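Local structure of oxidoreductase, NAD-binding/iron-sulfur cluster-binding protein (Nitratireductor pacificus pht-3B, 6ZXU) at residues F394-Y406 with S482-L495. The protein removes halogens reductively from organic compounds, using a cobalamin cofactor and two 4Fe-4S clusters. Residues are numbered along the deposited sequence; the frame is centred on the assembly and turned at random.
Sequences FVGICRAEPWMYY and SEVIHNPAILMAGL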
# COMPACT_ATOMS: atom_id res chain seq x y z
N PHE A 394 1.58 5.44 -7.87
CA PHE A 394 2.00 5.34 -9.26
C PHE A 394 0.97 4.61 -10.07
O PHE A 394 0.38 3.62 -9.59
CB PHE A 394 3.33 4.60 -9.38
CG PHE A 394 4.50 5.27 -8.73
CD1 PHE A 394 4.71 5.15 -7.37
CD2 PHE A 394 5.33 6.09 -9.43
CE1 PHE A 394 5.75 5.83 -6.74
CE2 PHE A 394 6.37 6.76 -8.80
CZ PHE A 394 6.57 6.62 -7.45
N VAL A 395 0.78 5.00 -11.29
CA VAL A 395 -0.06 4.31 -12.26
C VAL A 395 0.73 4.14 -13.59
O VAL A 395 1.38 5.07 -14.05
CB VAL A 395 -1.39 5.05 -12.60
CG1 VAL A 395 -2.26 4.20 -13.51
CG2 VAL A 395 -2.17 5.44 -11.38
N GLY A 396 0.75 2.92 -14.07
CA GLY A 396 1.33 2.60 -15.37
C GLY A 396 0.44 1.61 -16.09
O GLY A 396 -0.32 0.89 -15.50
N ILE A 397 0.64 1.47 -17.38
CA ILE A 397 -0.15 0.66 -18.25
C ILE A 397 0.72 -0.12 -19.21
O ILE A 397 1.69 0.44 -19.76
CB ILE A 397 -1.13 1.56 -19.10
CG1 ILE A 397 -1.97 2.44 -18.16
CG2 ILE A 397 -2.02 0.65 -19.95
CD1 ILE A 397 -2.67 3.56 -18.84
N CYS A 398 0.44 -1.38 -19.36
CA CYS A 398 1.14 -2.27 -20.30
C CYS A 398 0.16 -3.21 -20.97
O CYS A 398 -0.97 -3.36 -20.54
CB CYS A 398 2.32 -3.03 -19.64
SG CYS A 398 1.88 -4.28 -18.43
N ARG A 399 0.59 -3.86 -22.06
CA ARG A 399 -0.16 -5.02 -22.56
C ARG A 399 -0.08 -6.21 -21.62
O ARG A 399 0.99 -6.55 -21.13
CB ARG A 399 0.39 -5.44 -23.94
CG ARG A 399 0.03 -4.41 -24.95
CD ARG A 399 0.08 -4.90 -26.41
NE ARG A 399 -0.70 -3.94 -27.24
CZ ARG A 399 -2.00 -4.08 -27.55
NH1 ARG A 399 -2.70 -5.15 -27.18
NH2 ARG A 399 -2.58 -3.16 -28.32
N ALA A 400 -1.20 -6.86 -21.41
CA ALA A 400 -1.30 -8.07 -20.58
C ALA A 400 -0.95 -9.26 -21.45
O ALA A 400 -1.81 -9.86 -22.08
CB ALA A 400 -2.71 -8.22 -20.00
N GLU A 401 0.31 -9.61 -21.49
CA GLU A 401 0.76 -10.67 -22.33
C GLU A 401 0.37 -12.01 -21.78
O GLU A 401 0.17 -12.17 -20.58
CB GLU A 401 2.23 -10.53 -22.58
CG GLU A 401 2.57 -9.16 -23.14
CD GLU A 401 4.04 -9.02 -23.48
OE1 GLU A 401 4.58 -9.94 -24.13
OE2 GLU A 401 4.68 -7.98 -23.09
N PRO A 402 0.16 -13.01 -22.64
CA PRO A 402 -0.39 -14.28 -22.14
C PRO A 402 0.46 -14.93 -21.10
O PRO A 402 -0.07 -15.54 -20.15
CB PRO A 402 -0.53 -15.18 -23.43
CG PRO A 402 -0.66 -14.14 -24.50
CD PRO A 402 0.20 -12.98 -24.13
N TRP A 403 1.77 -14.77 -21.21
CA TRP A 403 2.64 -15.43 -20.26
C TRP A 403 2.57 -14.76 -18.85
O TRP A 403 3.23 -15.26 -17.95
CB TRP A 403 4.10 -15.46 -20.77
CG TRP A 403 4.61 -14.13 -21.24
CD1 TRP A 403 4.48 -13.59 -22.48
CD2 TRP A 403 5.30 -13.16 -20.47
NE1 TRP A 403 5.07 -12.36 -22.52
CE2 TRP A 403 5.55 -12.09 -21.28
CE3 TRP A 403 5.71 -13.10 -19.12
CZ2 TRP A 403 6.25 -10.97 -20.83
CZ3 TRP A 403 6.40 -12.02 -18.71
CH2 TRP A 403 6.67 -10.97 -19.55
N MET A 404 1.89 -13.62 -18.73
CA MET A 404 1.72 -12.92 -17.41
C MET A 404 0.51 -13.52 -16.60
O MET A 404 0.41 -13.30 -15.41
CB MET A 404 1.45 -11.44 -17.62
CG MET A 404 2.60 -10.67 -18.28
SD MET A 404 2.10 -8.98 -18.54
CE MET A 404 3.60 -8.26 -19.18
N TYR A 405 -0.35 -14.30 -17.26
CA TYR A 405 -1.42 -15.00 -16.60
C TYR A 405 -0.92 -16.32 -16.08
O TYR A 405 -0.10 -16.99 -16.72
CB TYR A 405 -2.61 -15.22 -17.54
CG TYR A 405 -3.34 -13.99 -18.00
CD1 TYR A 405 -2.81 -13.17 -18.98
CD2 TYR A 405 -4.57 -13.67 -17.50
CE1 TYR A 405 -3.50 -12.05 -19.43
CE2 TYR A 405 -5.28 -12.57 -17.95
CZ TYR A 405 -4.78 -11.78 -18.91
OH TYR A 405 -5.48 -10.72 -19.36
N TYR A 406 -1.41 -16.74 -14.93
CA TYR A 406 -1.16 -18.09 -14.45
C TYR A 406 -1.74 -19.13 -15.42
O TYR A 406 -2.65 -18.86 -16.19
CB TYR A 406 -1.80 -18.32 -13.10
CG TYR A 406 -1.18 -17.57 -11.94
CD1 TYR A 406 0.02 -17.99 -11.41
CD2 TYR A 406 -1.85 -16.50 -11.34
CE1 TYR A 406 0.58 -17.28 -10.35
CE2 TYR A 406 -1.31 -15.81 -10.30
CZ TYR A 406 -0.11 -16.20 -9.82
OH TYR A 406 0.42 -15.55 -8.71
N SER A 482 -5.68 -13.28 -7.47
CA SER A 482 -5.13 -12.79 -8.74
C SER A 482 -5.09 -13.92 -9.73
O SER A 482 -4.71 -15.06 -9.38
CB SER A 482 -3.68 -12.28 -8.59
OG SER A 482 -3.60 -11.07 -7.88
N GLU A 483 -5.30 -13.58 -10.98
CA GLU A 483 -5.01 -14.50 -12.08
C GLU A 483 -3.77 -14.13 -12.91
O GLU A 483 -3.47 -14.79 -13.88
CB GLU A 483 -6.27 -14.68 -12.90
CG GLU A 483 -7.25 -15.49 -12.06
CD GLU A 483 -8.59 -15.82 -12.74
OE1 GLU A 483 -8.96 -15.22 -13.74
OE2 GLU A 483 -9.29 -16.69 -12.20
N VAL A 484 -3.08 -13.02 -12.55
CA VAL A 484 -1.87 -12.59 -13.22
C VAL A 484 -0.76 -12.48 -12.18
O VAL A 484 -1.03 -12.25 -11.02
CB VAL A 484 -2.00 -11.26 -13.96
CG1 VAL A 484 -3.12 -11.34 -14.96
CG2 VAL A 484 -2.21 -10.08 -13.04
N ILE A 485 0.47 -12.72 -12.62
CA ILE A 485 1.66 -12.43 -11.83
C ILE A 485 2.00 -10.97 -11.98
O ILE A 485 2.21 -10.47 -13.11
CB ILE A 485 2.79 -13.31 -12.25
CG1 ILE A 485 2.29 -14.75 -12.25
CG2 ILE A 485 4.00 -13.09 -11.36
CD1 ILE A 485 3.13 -15.66 -13.12
N HIS A 486 2.08 -10.23 -10.88
CA HIS A 486 2.22 -8.80 -10.98
C HIS A 486 3.58 -8.37 -11.47
O HIS A 486 3.68 -7.41 -12.20
CB HIS A 486 1.97 -8.11 -9.65
CG HIS A 486 0.56 -8.22 -9.17
ND1 HIS A 486 -0.01 -7.29 -8.33
CD2 HIS A 486 -0.39 -9.13 -9.40
CE1 HIS A 486 -1.26 -7.64 -8.06
NE2 HIS A 486 -1.50 -8.78 -8.65
N ASN A 487 4.62 -9.07 -11.07
CA ASN A 487 5.97 -8.60 -11.38
C ASN A 487 6.21 -8.19 -12.81
O ASN A 487 6.75 -7.10 -13.05
CB ASN A 487 6.99 -9.63 -10.94
CG ASN A 487 6.89 -9.89 -9.45
OD1 ASN A 487 5.82 -10.26 -8.97
ND2 ASN A 487 7.96 -9.76 -8.77
N PRO A 488 5.93 -9.07 -13.80
CA PRO A 488 6.28 -8.68 -15.18
C PRO A 488 5.47 -7.50 -15.68
O PRO A 488 5.96 -6.71 -16.46
CB PRO A 488 5.96 -9.94 -15.95
CG PRO A 488 5.09 -10.74 -15.15
CD PRO A 488 5.43 -10.45 -13.73
N ALA A 489 4.24 -7.34 -15.16
CA ALA A 489 3.47 -6.14 -15.44
C ALA A 489 4.06 -4.88 -14.83
O ALA A 489 4.12 -3.85 -15.50
CB ALA A 489 2.05 -6.35 -15.00
N ILE A 490 4.56 -4.95 -13.62
CA ILE A 490 5.29 -3.81 -13.01
C ILE A 490 6.50 -3.45 -13.91
O ILE A 490 6.74 -2.28 -14.17
CB ILE A 490 5.76 -4.10 -11.58
CG1 ILE A 490 4.55 -4.37 -10.68
CG2 ILE A 490 6.56 -2.96 -11.03
CD1 ILE A 490 4.98 -5.07 -9.40
N LEU A 491 7.21 -4.47 -14.39
CA LEU A 491 8.39 -4.23 -15.25
C LEU A 491 7.99 -3.61 -16.60
O LEU A 491 8.56 -2.60 -16.99
CB LEU A 491 9.11 -5.49 -15.50
CG LEU A 491 10.37 -5.31 -16.31
CD1 LEU A 491 11.50 -4.67 -15.51
CD2 LEU A 491 10.81 -6.68 -16.83
N MET A 492 7.04 -4.21 -17.27
CA MET A 492 6.59 -3.73 -18.62
C MET A 492 5.87 -2.39 -18.60
O MET A 492 5.98 -1.61 -19.52
CB MET A 492 5.72 -4.73 -19.31
CG MET A 492 6.45 -6.02 -19.77
SD MET A 492 7.99 -5.62 -20.68
CE MET A 492 8.78 -7.13 -20.10
N ALA A 493 5.20 -2.07 -17.49
CA ALA A 493 4.56 -0.74 -17.28
C ALA A 493 5.51 0.33 -16.87
O ALA A 493 5.10 1.47 -16.74
CB ALA A 493 3.42 -0.89 -16.27
N GLY A 494 6.83 0.04 -16.75
CA GLY A 494 7.80 1.02 -16.45
C GLY A 494 7.64 1.62 -15.06
O GLY A 494 7.95 2.78 -14.85
N LEU A 495 7.34 0.77 -14.07
CA LEU A 495 7.24 1.26 -12.65
C LEU A 495 8.37 0.79 -11.78
O LEU A 495 8.54 1.34 -10.71
CB LEU A 495 5.89 0.88 -12.05
CG LEU A 495 4.66 1.48 -12.70
CD1 LEU A 495 3.44 0.92 -12.09
CD2 LEU A 495 4.65 2.96 -12.70
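A single beta bridge pairs Tyr405 with Val484: Ile485 N donates to Met404 O (2.9 Å), and Tyr406 N donates to Glu483 O (3.0 Å). Val484 CG1 packs over one face of the Tyr405 ring in a CH-pi contact, the two side chains lying alongside and pointing the same way. The Tyr406 ring is crossed at about a right angle by Ile485, whose CG1 sits over one face, 3.9 Å from the ring centroid, while Glu483 CA meets the ring edge. Tyr406 OH then reaches the cobalamin, to which His486 N also bonds. An alanine in place of Tyr406 would probably leave Ile485 CG1 without the ring it rests on and cost the cofactor one hydrogen bond. Farther along, helix 486-492 leans on the 3-10 turn and on the edge strand 394-399. Pro488 CB presses on Trp403 CZ3 at 3.5 Å, and Met404, extended beyond CG (chi2 177°), carries CE to Met492 CG at 3.7 Å. Trp403 NE1 bonds to Glu401 OE1 from above the carboxylate plane, and Arg305 forms a salt bridge with the same oxygen. Cys398 CB touches Met492 CB (3.8 Å), and a chi1 of 69° turns Cys398 SG onto the backbone of Ala489. Past the Schellman motif at Gly494, Leu495 CD2 meets Phe394 CB. Gly396, without a side chain, lets its backbone run against Ala493 CB and Leu495 CD1. Both hydrogen bonds between the two segments thus lie at the bridge beside the cobalamin, whereas the rest of their interface is mainly apolar and ties this pocket wall to the sheet edge.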